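Local structure of probable D-tyrosyl-tRNA(Tyr) deacylase 1 (Homo sapiens, 2OKV) at residues 2-7 against 142-147; 25-30 against 50-55; 32-37 against 81-86; 43-48 against 107-112. The protein removes D-amino acids, and glycine mischarged onto tRNA(Ala), from aminoacyl-tRNAs, and may also act as an ATPase in DNA replication. One frame throughout, in Å; residues are numbered along the deposited sequence.

Contact 1 of 4, residues 2-7 against 142-147; sequences KAVVQR and TIELES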
loop_
_atom_site.group_PDB
_atom_site.type_symbol
_atom_site.label_atom_id
_atom_site.label_comp_id
_atom_site.label_asym_id
_atom_site.label_seq_id
_atom_site.Cartn_x
_atom_site.Cartn_y
_atom_site.Cartn_z
ATOM N N LYS B 2 5.358 4.479 10.199
ATOM C CA LYS B 2 4.563 4.641 8.991
ATOM C C LYS B 2 3.585 3.494 8.859
ATOM O O LYS B 2 3.864 2.376 9.310
ATOM C CB LYS B 2 5.453 4.657 7.745
ATOM C CG LYS B 2 6.439 5.804 7.637
ATOM C CD LYS B 2 6.884 5.948 6.182
ATOM C CE LYS B 2 8.341 6.365 6.041
ATOM N NZ LYS B 2 8.571 7.842 5.917
ATOM N N ALA B 3 2.463 3.757 8.196
ATOM C CA ALA B 3 1.483 2.722 7.881
ATOM C C ALA B 3 0.888 2.963 6.494
ATOM O O ALA B 3 0.664 4.113 6.097
ATOM C CB ALA B 3 0.368 2.708 8.939
ATOM N N VAL B 4 0.668 1.883 5.755
ATOM C CA VAL B 4 -0.154 1.950 4.548
ATOM C C VAL B 4 -1.439 1.220 4.871
ATOM O O VAL B 4 -1.424 0.066 5.282
ATOM C CB VAL B 4 0.541 1.379 3.295
ATOM C CG1 VAL B 4 -0.474 1.253 2.117
ATOM C CG2 VAL B 4 1.720 2.275 2.896
ATOM N N VAL B 5 -2.549 1.925 4.698
ATOM C CA VAL B 5 -3.861 1.422 5.053
ATOM C C VAL B 5 -4.664 1.241 3.772
ATOM O O VAL B 5 -4.805 2.175 2.959
ATOM C CB VAL B 5 -4.583 2.408 6.004
ATOM C CG1 VAL B 5 -5.984 1.938 6.289
ATOM C CG2 VAL B 5 -3.804 2.572 7.323
ATOM N N GLN B 6 -5.162 0.031 3.560
ATOM C CA GLN B 6 -5.973 -0.238 2.371
ATOM C C GLN B 6 -7.362 -0.685 2.796
ATOM O O GLN B 6 -7.493 -1.578 3.626
ATOM C CB GLN B 6 -5.315 -1.313 1.494
ATOM C CG GLN B 6 -3.996 -0.848 0.857
ATOM C CD GLN B 6 -3.305 -1.935 0.047
ATOM O OE1 GLN B 6 -3.674 -2.204 -1.103
ATOM N NE2 GLN B 6 -2.243 -2.528 0.629
ATOM N N ARG B 7 -8.392 -0.072 2.224
ATOM C CA ARG B 7 -9.763 -0.472 2.522
ATOM C C ARG B 7 -10.029 -1.758 1.764
ATOM O O ARG B 7 -9.773 -1.830 0.570
ATOM C CB ARG B 7 -10.762 0.607 2.089
ATOM C CG ARG B 7 -12.225 0.232 2.345
ATOM C CD ARG B 7 -13.194 1.344 1.982
ATOM N NE ARG B 7 -13.359 1.468 0.534
ATOM C CZ ARG B 7 -14.154 2.349 -0.062
ATOM N NH1 ARG B 7 -14.849 3.224 0.662
ATOM N NH2 ARG B 7 -14.237 2.367 -1.393
ATOM N N THR B 142 -6.555 3.834 -0.593
ATOM C CA THR B 142 -5.254 3.576 0.047
ATOM C C THR B 142 -4.770 4.853 0.717
ATOM O O THR B 142 -4.685 5.883 0.080
ATOM C CB THR B 142 -4.208 3.140 -1.010
ATOM O OG1 THR B 142 -4.739 2.080 -1.815
ATOM C CG2 THR B 142 -2.894 2.677 -0.343
ATOM N N ILE B 143 -4.425 4.776 2.000
ATOM C CA ILE B 143 -4.050 5.972 2.746
ATOM C C ILE B 143 -2.699 5.749 3.420
ATOM O O ILE B 143 -2.494 4.706 4.041
ATOM C CB ILE B 143 -5.119 6.300 3.836
ATOM C CG1 ILE B 143 -6.479 6.658 3.185
ATOM C CG2 ILE B 143 -4.621 7.412 4.809
ATOM C CD1 ILE B 143 -6.524 7.994 2.467
ATOM N N GLU B 144 -1.803 6.723 3.294
ATOM C CA GLU B 144 -0.530 6.707 3.999
ATOM C C GLU B 144 -0.651 7.474 5.319
ATOM O O GLU B 144 -1.119 8.617 5.337
ATOM C CB GLU B 144 0.570 7.323 3.141
ATOM C CG GLU B 144 0.859 6.561 1.845
ATOM C CD GLU B 144 1.923 7.229 0.977
ATOM O OE1 GLU B 144 2.205 6.705 -0.117
ATOM O OE2 GLU B 144 2.479 8.276 1.378
ATOM N N LEU B 145 -0.233 6.832 6.406
ATOM C CA LEU B 145 -0.225 7.440 7.736
ATOM C C LEU B 145 1.194 7.482 8.297
ATOM O O LEU B 145 2.003 6.588 8.038
ATOM C CB LEU B 145 -1.119 6.645 8.700
ATOM C CG LEU B 145 -2.634 6.540 8.448
ATOM C CD1 LEU B 145 -3.269 5.629 9.530
ATOM C CD2 LEU B 145 -3.312 7.930 8.391
ATOM N N GLU B 146 1.486 8.518 9.075
ATOM C CA GLU B 146 2.766 8.622 9.757
ATOM C C GLU B 146 2.584 9.257 11.141
ATOM O O GLU B 146 1.769 10.171 11.305
ATOM C CB GLU B 146 3.756 9.414 8.897
ATOM C CG GLU B 146 5.104 9.614 9.560
ATOM C CD GLU B 146 6.275 9.566 8.587
ATOM O OE1 GLU B 146 7.405 9.285 9.068
ATOM O OE2 GLU B 146 6.073 9.804 7.368
ATOM N N SER B 147 3.338 8.790 12.135
ATOM C CA SER B 147 3.128 9.304 13.494
ATOM C C SER B 147 4.224 10.131 14.165
ATOM O O SER B 147 3.919 10.980 15.018
ATOM C CB SER B 147 2.625 8.239 14.452
ATOM O OG SER B 147 2.310 8.873 15.679
#
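Residues A3 and V5 are joined to L145 and I143 by four backbone hydrogen bonds, two to each hydrogen-bonded pair, a plain example of an antiparallel ladder in which Q6-T142, V4-E144 and K2-E146 are the non-hydrogen-bonded pairs. A3 N donates to L145 O at 2.9 Å, and L145 N returns a bond to A3 O. V5 and I143 exchange bonds in the same way, with I143 N 2.8 Å from V5 O. Beside these bonds, CA-H...O contacts line the ladder, among them T142 CA to V5 O at 3.3 Å. This ladder ties strand 2-7, next to strand 26-32 in the mixed five-stranded sheet, to the strand at the sheet's edge within this chain.

Apolar contacts occupy both faces. On the A3, V5, L145 face, which helix 39-51 covers through M45 and I49, V5 CG2 meets L145 CD1 at 3.8 Å. On the other face V4 CG1 touches T142 CG2 at 3.7 Å, CG2 being placed anti to the T142 backbone N; T142 OG1 bonds instead to N137 and to Q79 of the second subunit. V4 and Q6 belong to the magnesium site.

The charged pair is loose: K2 and E146 run side by side, and K2 NZ reaches E146 OE2 at 3.5 Å, a weak salt bridge. Across the dimer, E144 forms a salt bridge with K2 of the second subunit.

Contact 2 of 4, residues 25-30 against 50-55; sequences RGICVL and LNLRVF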
loop_
_atom_site.group_PDB
_atom_site.type_symbol
_atom_site.label_atom_id
_atom_site.label_comp_id
_atom_site.label_asym_id
_atom_site.label_seq_id
_atom_site.Cartn_x
_atom_site.Cartn_y
_atom_site.Cartn_z
ATOM N N ARG B 25 -15.060 -7.388 5.373
ATOM C CA ARG B 25 -14.965 -5.950 5.172
ATOM C C ARG B 25 -14.183 -5.284 6.308
ATOM O O ARG B 25 -14.340 -5.631 7.485
ATOM C CB ARG B 25 -16.358 -5.335 5.065
ATOM C CG ARG B 25 -17.093 -5.701 3.791
ATOM C CD ARG B 25 -18.172 -4.666 3.520
ATOM N NE ARG B 25 -18.842 -4.871 2.239
ATOM C CZ ARG B 25 -20.121 -5.226 2.115
ATOM N NH1 ARG B 25 -20.871 -5.418 3.197
ATOM N NH2 ARG B 25 -20.659 -5.386 0.907
ATOM N N GLY B 26 -13.340 -4.325 5.945
ATOM C CA GLY B 26 -12.565 -3.588 6.920
ATOM C C GLY B 26 -11.311 -2.988 6.308
ATOM O O GLY B 26 -11.335 -2.431 5.208
ATOM N N ILE B 27 -10.201 -3.140 7.010
ATOM C CA ILE B 27 -8.977 -2.433 6.659
ATOM C C ILE B 27 -7.738 -3.335 6.847
ATOM O O ILE B 27 -7.652 -4.065 7.826
ATOM C CB ILE B 27 -9.004 -1.095 7.464
ATOM C CG1 ILE B 27 -8.746 0.123 6.601
ATOM C CG2 ILE B 27 -8.371 -1.114 8.875
ATOM C CD1 ILE B 27 -9.351 1.318 7.192
ATOM N N CYS B 28 -6.824 -3.314 5.872
ATOM C CA CYS B 28 -5.532 -3.996 5.984
ATOM C C CYS B 28 -4.470 -2.938 6.209
ATOM O O CYS B 28 -4.333 -2.005 5.421
ATOM C CB CYS B 28 -5.201 -4.818 4.715
ATOM S SG CYS B 28 -3.596 -5.691 4.781
ATOM N N VAL B 29 -3.725 -3.088 7.290
ATOM C CA VAL B 29 -2.707 -2.127 7.673
ATOM C C VAL B 29 -1.345 -2.796 7.538
ATOM O O VAL B 29 -1.086 -3.847 8.147
ATOM C CB VAL B 29 -2.908 -1.647 9.137
ATOM C CG1 VAL B 29 -1.828 -0.626 9.535
ATOM C CG2 VAL B 29 -4.320 -1.071 9.321
ATOM N N LEU B 30 -0.487 -2.196 6.717
ATOM C CA LEU B 30 0.902 -2.592 6.656
ATOM C C LEU B 30 1.682 -1.621 7.513
ATOM O O LEU B 30 1.690 -0.417 7.235
ATOM C CB LEU B 30 1.395 -2.590 5.208
ATOM C CG LEU B 30 0.681 -3.622 4.322
ATOM C CD1 LEU B 30 0.886 -3.310 2.855
ATOM C CD2 LEU B 30 1.166 -5.069 4.632
ATOM N N LEU B 50 -7.732 3.641 14.014
ATOM C CA LEU B 50 -9.071 3.341 14.505
ATOM C C LEU B 50 -10.081 4.417 14.141
ATOM O O LEU B 50 -11.269 4.137 13.984
ATOM C CB LEU B 50 -9.048 3.122 16.027
ATOM C CG LEU B 50 -8.399 1.808 16.483
ATOM C CD1 LEU B 50 -8.371 1.742 17.998
ATOM C CD2 LEU B 50 -9.144 0.607 15.948
ATOM N N ASN B 51 -9.595 5.644 13.994
ATOM C CA ASN B 51 -10.461 6.790 13.710
ATOM C C ASN B 51 -10.487 7.258 12.240
ATOM O O ASN B 51 -11.251 8.165 11.871
ATOM C CB ASN B 51 -10.130 7.900 14.707
ATOM C CG ASN B 51 -10.466 7.488 16.161
ATOM O OD1 ASN B 51 -11.638 7.537 16.576
ATOM N ND2 ASN B 51 -9.440 7.056 16.937
ATOM N N LEU B 52 -9.685 6.606 11.395
ATOM C CA LEU B 52 -9.582 6.943 9.977
ATOM C C LEU B 52 -10.903 6.689 9.230
ATOM O O LEU B 52 -11.353 5.540 9.109
ATOM C CB LEU B 52 -8.475 6.108 9.334
ATOM C CG LEU B 52 -7.672 6.543 8.091
ATOM C CD1 LEU B 52 -7.466 5.363 7.158
ATOM C CD2 LEU B 52 -8.192 7.749 7.371
ATOM N N ARG B 53 -11.479 7.760 8.701
ATOM C CA ARG B 53 -12.789 7.727 8.040
ATOM C C ARG B 53 -12.675 7.340 6.563
ATOM O O ARG B 53 -12.600 8.200 5.675
ATOM C CB ARG B 53 -13.479 9.089 8.138
ATOM C CG ARG B 53 -13.964 9.521 9.525
ATOM C CD ARG B 53 -14.352 11.038 9.485
ATOM N NE ARG B 53 -15.612 11.315 10.161
ATOM C CZ ARG B 53 -16.634 11.998 9.632
ATOM N NH1 ARG B 53 -16.569 12.502 8.397
ATOM N NH2 ARG B 53 -17.738 12.175 10.342
ATOM N N VAL B 54 -12.705 6.042 6.315
ATOM C CA VAL B 54 -12.501 5.508 4.987
ATOM C C VAL B 54 -13.781 4.844 4.435
ATOM O O VAL B 54 -13.838 4.418 3.276
ATOM C CB VAL B 54 -11.271 4.569 5.067
ATOM C CG1 VAL B 54 -11.606 3.125 4.777
ATOM C CG2 VAL B 54 -10.110 5.123 4.290
ATOM N N PHE B 55 -14.816 4.788 5.275
ATOM C CA PHE B 55 -16.074 4.119 4.920
ATOM C C PHE B 55 -17.238 5.079 4.706
ATOM O O PHE B 55 -17.227 6.204 5.214
ATOM C CB PHE B 55 -16.424 3.060 5.975
ATOM C CG PHE B 55 -15.370 1.996 6.117
ATOM C CD1 PHE B 55 -14.439 2.045 7.157
ATOM C CD2 PHE B 55 -15.284 0.958 5.187
ATOM C CE1 PHE B 55 -13.428 1.070 7.264
ATOM C CE2 PHE B 55 -14.281 -0.031 5.292
ATOM C CZ PHE B 55 -13.349 0.039 6.331
#
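This is a buried, largely apolar contact between the start of strand 26-32 in the mixed sheet and the chain that leaves helix 39-51, and it illustrates how a helix exit can be packed against a sheet without backbone pairing. Residues 53-55 form a short, weakly bonded strand whose axis comes no nearer than 8.8 Å to that of 26-30 and runs at 124° to it. Within that strand V54 and F55 form a classic beta bulge against strand 65-66, and R53 is the centre of an inverse gamma turn.

I27 makes its apolar contacts through CD1. This atom lies 3.8 Å from V54 CG1 and 4.1 Å from F55 CE1, approaching the ring obliquely, while L52 CD1 stands farther off at 4.5 Å. L52, the first residue beyond the helix to leave helical angles, also packs on V5 of strand 2-8, as does I27, and so the cluster extends across the neighbouring strand. On the next position along, C28 contributes to the magnesium site.

The F55 ring is held from several directions. V54 CG1 sits 3.7 Å above its plane, over the centre; Y72 meets it edge-to-face, and V67 and K70 of helix 67-70 also touch it. The backbone of G26, at phi 156° and psi -135°, has a conformation that suits glycine. At the rim, near the ring plane, the carbonyl oxygen G26 O lies 3.4 Å from F55 CZ.

Contact 3 of 4, residues 32-37 against 81-86; sequences GISLED and TLQCVL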
loop_
_atom_site.group_PDB
_atom_site.type_symbol
_atom_site.label_atom_id
_atom_site.label_comp_id
_atom_site.label_asym_id
_atom_site.label_seq_id
_atom_site.Cartn_x
_atom_site.Cartn_y
_atom_site.Cartn_z
ATOM N N GLY B 32 5.000 -0.091 9.407
ATOM C CA GLY B 32 6.444 0.119 9.403
ATOM C C GLY B 32 6.965 0.802 10.652
ATOM O O GLY B 32 6.751 1.996 10.843
ATOM N N ILE B 33 7.669 0.041 11.488
ATOM C CA ILE B 33 8.199 0.526 12.762
ATOM C C ILE B 33 9.652 0.975 12.626
ATOM O O ILE B 33 10.519 0.214 12.185
ATOM C CB ILE B 33 8.113 -0.567 13.872
ATOM C CG1 ILE B 33 6.659 -1.003 14.111
ATOM C CG2 ILE B 33 8.745 -0.080 15.179
ATOM C CD1 ILE B 33 6.555 -2.447 14.705
ATOM N N SER B 34 9.927 2.207 13.038
ATOM C CA SER B 34 11.268 2.751 12.923
ATOM C C SER B 34 12.008 2.648 14.247
ATOM O O SER B 34 11.387 2.533 15.305
ATOM C CB SER B 34 11.216 4.208 12.483
ATOM O OG SER B 34 11.427 5.065 13.581
ATOM N N LEU B 35 13.337 2.696 14.156
ATOM C CA LEU B 35 14.255 2.766 15.292
ATOM C C LEU B 35 13.883 3.801 16.351
ATOM O O LEU B 35 14.045 3.556 17.549
ATOM C CB LEU B 35 15.659 3.111 14.788
ATOM C CG LEU B 35 16.728 2.022 14.724
ATOM C CD1 LEU B 35 18.000 2.587 14.097
ATOM C CD2 LEU B 35 17.023 1.451 16.106
ATOM N N GLU B 36 13.427 4.969 15.906
ATOM C CA GLU B 36 13.141 6.072 16.831
ATOM C C GLU B 36 11.742 5.991 17.456
ATOM O O GLU B 36 11.404 6.805 18.323
ATOM C CB GLU B 36 13.380 7.433 16.161
ATOM C CG GLU B 36 14.669 8.133 16.624
ATOM C CD GLU B 36 14.612 9.650 16.449
ATOM O OE1 GLU B 36 15.030 10.383 17.377
ATOM O OE2 GLU B 36 14.140 10.115 15.385
ATOM N N ASP B 37 10.958 4.992 17.039
ATOM C CA ASP B 37 9.581 4.829 17.516
ATOM C C ASP B 37 9.493 4.529 19.024
ATOM O O ASP B 37 10.325 3.829 19.597
ATOM C CB ASP B 37 8.815 3.787 16.691
ATOM C CG ASP B 37 8.342 4.324 15.326
ATOM O OD1 ASP B 37 8.248 5.562 15.115
ATOM O OD2 ASP B 37 8.043 3.488 14.454
ATOM N N THR B 81 9.661 -2.671 5.342
ATOM C CA THR B 81 10.087 -2.042 4.066
ATOM C C THR B 81 9.613 -0.601 3.898
ATOM O O THR B 81 10.189 0.172 3.110
ATOM C CB THR B 81 9.668 -2.866 2.811
ATOM O OG1 THR B 81 8.254 -3.060 2.805
ATOM C CG2 THR B 81 10.348 -4.234 2.805
ATOM N N LEU B 82 8.555 -0.245 4.619
ATOM C CA LEU B 82 8.060 1.127 4.613
ATOM C C LEU B 82 9.058 2.118 5.225
ATOM O O LEU B 82 9.001 3.311 4.936
ATOM C CB LEU B 82 6.708 1.215 5.317
ATOM C CG LEU B 82 5.559 0.449 4.674
ATOM C CD1 LEU B 82 4.365 0.540 5.580
ATOM C CD2 LEU B 82 5.229 1.023 3.310
ATOM N N GLN B 83 9.979 1.611 6.048
ATOM C CA GLN B 83 11.082 2.407 6.611
ATOM C C GLN B 83 12.326 2.360 5.713
ATOM O O GLN B 83 13.438 2.089 6.172
ATOM C CB GLN B 83 11.415 1.920 8.029
ATOM C CG GLN B 83 10.295 2.136 9.051
ATOM C CD GLN B 83 9.985 3.614 9.281
ATOM O OE1 GLN B 83 8.847 3.983 9.566
ATOM N NE2 GLN B 83 10.999 4.460 9.167
ATOM N N CYS B 84 12.123 2.636 4.431
ATOM C CA CYS B 84 13.162 2.507 3.422
ATOM C C CYS B 84 13.732 3.866 3.019
ATOM O O CYS B 84 12.988 4.844 2.873
ATOM C CB CYS B 84 12.589 1.791 2.191
ATOM S SG CYS B 84 13.465 2.075 0.643
ATOM N N VAL B 85 15.051 3.916 2.841
ATOM C CA VAL B 85 15.711 5.082 2.266
ATOM C C VAL B 85 16.206 4.741 0.853
ATOM O O VAL B 85 16.842 3.704 0.638
ATOM C CB VAL B 85 16.850 5.644 3.181
ATOM C CG1 VAL B 85 17.807 4.548 3.629
ATOM C CG2 VAL B 85 17.608 6.774 2.486
ATOM N N LEU B 86 15.901 5.627 -0.096
ATOM C CA LEU B 86 16.132 5.371 -1.511
ATOM C C LEU B 86 17.304 6.111 -2.122
ATOM O O LEU B 86 17.136 6.844 -3.103
#
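Q83 reaches across to residues 32-34, and its path shows how one folded side chain can bridge the end of strand 26-32 and the loop after it to the loop following strand 73-78. From CB, which points toward the opposite segment, the chain runs to CG, 3.7 Å from I33 O. It then bends at chi2, -64°, and this turn brings the amide alongside S34 instead of carrying it straight on: Q83 CD is 3.5 Å from S34 CB. At the end, the amide spans from the CB of S34 to the carbonyl of G32; which of its two ends faces which is doubtful.

L82 lies beside it, and its CD1 comes to 3.9 Å from G32 N. G32 CA and L82 CA are 5.2 Å apart, the nearest CA pair of the two segments; G32, having no side chain, lets L82 come this close.

The loop that receives Q83 is itself ordered by a type I turn from S34 to D37. D37 N bonds back to S34 O, and S34 N donates to D37 OD2 at 2.7 Å, meeting that oxygen from above the carboxylate plane; D37 OD1 accepts from M1 N.

The contact thus lies between strand 26-32, helix 39-51 and strand 73-78. I33 packs on F105 and Y106 of helix 99-116, L82 on V4 of strand 2-8, and C84 on I143 of the second subunit.

Contact 4 of 4, residues 43-48 against 107-112; sequences EHMVRK and NSFLEQ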
loop_
_atom_site.group_PDB
_atom_site.type_symbol
_atom_site.label_atom_id
_atom_site.label_comp_id
_atom_site.label_asym_id
_atom_site.label_seq_id
_atom_site.Cartn_x
_atom_site.Cartn_y
_atom_site.Cartn_z
ATOM N N GLU B 43 0.867 4.637 20.446
ATOM C CA GLU B 43 -0.478 5.092 20.854
ATOM C C GLU B 43 -1.135 6.029 19.840
ATOM O O GLU B 43 -2.337 5.917 19.559
ATOM C CB GLU B 43 -0.430 5.721 22.251
ATOM C CG GLU B 43 -0.102 4.668 23.312
ATOM C CD GLU B 43 -0.114 5.162 24.748
ATOM O OE1 GLU B 43 -0.623 6.275 25.003
ATOM O OE2 GLU B 43 0.377 4.415 25.640
ATOM N N HIS B 44 -0.339 6.931 19.277
ATOM C CA HIS B 44 -0.838 7.857 18.249
ATOM C C HIS B 44 -1.258 7.143 16.962
ATOM O O HIS B 44 -2.298 7.456 16.383
ATOM C CB HIS B 44 0.199 8.945 17.965
ATOM C CG HIS B 44 0.233 10.042 18.990
ATOM N ND1 HIS B 44 0.303 9.801 20.348
ATOM C CD2 HIS B 44 0.220 11.388 18.850
ATOM C CE1 HIS B 44 0.328 10.951 20.998
ATOM N NE2 HIS B 44 0.283 11.929 20.113
ATOM N N MET B 45 -0.464 6.172 16.521
ATOM C CA MET B 45 -0.798 5.409 15.316
ATOM C C MET B 45 -2.062 4.554 15.494
ATOM O O MET B 45 -2.909 4.506 14.597
ATOM C CB MET B 45 0.380 4.546 14.856
ATOM C CG MET B 45 0.155 3.784 13.537
ATOM S SD MET B 45 -0.227 4.854 12.127
ATOM C CE MET B 45 1.391 5.462 11.649
ATOM N N VAL B 46 -2.195 3.899 16.647
ATOM C CA VAL B 46 -3.425 3.174 16.975
ATOM C C VAL B 46 -4.661 4.099 16.842
ATOM O O VAL B 46 -5.632 3.760 16.166
ATOM C CB VAL B 46 -3.368 2.587 18.383
ATOM C CG1 VAL B 46 -4.744 2.114 18.830
ATOM C CG2 VAL B 46 -2.362 1.417 18.433
ATOM N N ARG B 47 -4.611 5.256 17.497
ATOM C CA ARG B 47 -5.731 6.206 17.448
ATOM C C ARG B 47 -6.074 6.613 16.014
ATOM O O ARG B 47 -7.256 6.679 15.639
ATOM C CB ARG B 47 -5.437 7.427 18.312
ATOM C CG ARG B 47 -5.793 7.212 19.775
ATOM C CD ARG B 47 -5.735 8.508 20.591
ATOM N NE ARG B 47 -4.488 8.581 21.360
ATOM C CZ ARG B 47 -3.518 9.470 21.150
ATOM N NH1 ARG B 47 -3.646 10.399 20.200
ATOM N NH2 ARG B 47 -2.420 9.435 21.897
ATOM N N LYS B 48 -5.049 6.874 15.203
ATOM C CA LYS B 48 -5.272 7.287 13.812
ATOM C C LYS B 48 -5.921 6.195 12.980
ATOM O O LYS B 48 -6.842 6.480 12.210
ATOM C CB LYS B 48 -3.974 7.748 13.135
ATOM C CG LYS B 48 -3.433 9.087 13.648
ATOM C CD LYS B 48 -1.924 9.142 13.456
ATOM C CE LYS B 48 -1.529 9.796 12.160
ATOM N NZ LYS B 48 -1.321 11.260 12.383
ATOM N N ASN B 107 4.011 -6.575 18.851
ATOM C CA ASN B 107 3.075 -7.251 19.735
ATOM C C ASN B 107 2.367 -6.260 20.672
ATOM O O ASN B 107 1.149 -6.309 20.796
ATOM C CB ASN B 107 3.748 -8.384 20.491
ATOM C CG ASN B 107 4.009 -9.588 19.609
ATOM O OD1 ASN B 107 3.354 -9.770 18.575
ATOM N ND2 ASN B 107 4.968 -10.411 20.003
ATOM N N SER B 108 3.121 -5.345 21.281
ATOM C CA SER B 108 2.534 -4.308 22.145
ATOM C C SER B 108 1.545 -3.421 21.367
ATOM O O SER B 108 0.478 -3.032 21.891
ATOM C CB SER B 108 3.617 -3.445 22.794
ATOM O OG SER B 108 4.401 -4.194 23.720
ATOM N N PHE B 109 1.915 -3.095 20.130
ATOM C CA PHE B 109 1.077 -2.295 19.245
ATOM C C PHE B 109 -0.262 -2.984 18.974
ATOM O O PHE B 109 -1.332 -2.356 19.071
ATOM C CB PHE B 109 1.813 -2.027 17.925
ATOM C CG PHE B 109 0.950 -1.412 16.883
ATOM C CD1 PHE B 109 0.843 -0.020 16.785
ATOM C CD2 PHE B 109 0.208 -2.214 16.019
ATOM C CE1 PHE B 109 0.027 0.563 15.843
ATOM C CE2 PHE B 109 -0.632 -1.633 15.074
ATOM C CZ PHE B 109 -0.722 -0.236 14.987
ATOM N N LEU B 110 -0.204 -4.274 18.635
ATOM C CA LEU B 110 -1.421 -5.057 18.384
ATOM C C LEU B 110 -2.283 -5.138 19.625
ATOM O O LEU B 110 -3.512 -5.108 19.535
ATOM C CB LEU B 110 -1.090 -6.476 17.935
ATOM C CG LEU B 110 -0.848 -6.758 16.463
ATOM C CD1 LEU B 110 -0.669 -8.253 16.371
ATOM C CD2 LEU B 110 -1.989 -6.304 15.545
ATOM N N GLU B 111 -1.637 -5.250 20.783
ATOM C CA GLU B 111 -2.362 -5.304 22.048
ATOM C C GLU B 111 -3.080 -3.984 22.391
ATOM O O GLU B 111 -4.187 -4.025 22.952
ATOM C CB GLU B 111 -1.438 -5.789 23.183
ATOM C CG GLU B 111 -2.119 -6.107 24.514
ATOM C CD GLU B 111 -3.151 -7.246 24.457
ATOM O OE1 GLU B 111 -3.242 -7.981 23.451
ATOM O OE2 GLU B 111 -3.891 -7.398 25.447
ATOM N N GLN B 112 -2.477 -2.830 22.066
ATOM C CA GLN B 112 -3.145 -1.528 22.293
ATOM C C GLN B 112 -4.356 -1.402 21.371
ATOM O O GLN B 112 -5.405 -0.914 21.776
ATOM C CB GLN B 112 -2.219 -0.311 22.071
ATOM C CG GLN B 112 -2.166 0.766 23.231
ATOM C CD GLN B 112 -3.472 1.521 23.549
ATOM O OE1 GLN B 112 -4.501 0.917 23.864
ATOM N NE2 GLN B 112 -3.406 2.861 23.528
#
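V46 packs against F109 and Q112 in a helix-helix contact, an example of two helices meeting through a few well-placed side chains. Segments 43-48 of helix 39-51 and 107-112 of helix 99-116 cross at -43°, their axes 9.8 Å apart at closest approach. Both helices belong to the layer that lies over the mixed sheet.

Among the apolar contacts, V46 and F109 run alongside each other, pointing opposite ways, and V46 CG2 stops 3.6 Å from F109 CE1. That ring atom also receives M45 CG at 4.0 Å, and both approaches to the ring are oblique. With CG anti to the F109 backbone N (chi1 171°), the ring swings toward the partner helix, where L42 and I49 also pack against it. V46 CG2 has a second neighbour in Q112 CB, 4.0 Å away, so one methyl is shared by F109 and Q112.

Polar groups lie at the margin. E43 and Q112 cross with carboxylate and amide planes 84° apart, close to perpendicular, and E43 OE2 is bonded to Q39 NE2 of its own helix. The atom of E43 nearest Q112 NE2 is the aliphatic CG, 3.8 Å away.

Contacts 1 and 2 share the mixed sheet: V4 O accepts from L30 N at 2.8 Å, and Q6 N donates to C28 O at 2.9 Å, a pairing that sets the magnesium residues V4, Q6 and C28 on adjacent strands. Contact 3 follows from the end of this same strand pair, where K2 O is 2.7 Å from G32 N and L82 CD2 is 3.7 Å from V4 CG2; the L82 side chain is about 7 Å from the magnesium ion. Contact 4 lies farther out, its M45 side chain about 11 Å from that ion, yet M45 CE comes within 3.8 Å of L145 O in contact 1. Contacts 1, 2 and 3 all touch the second subunit, whereas contact 4 does not.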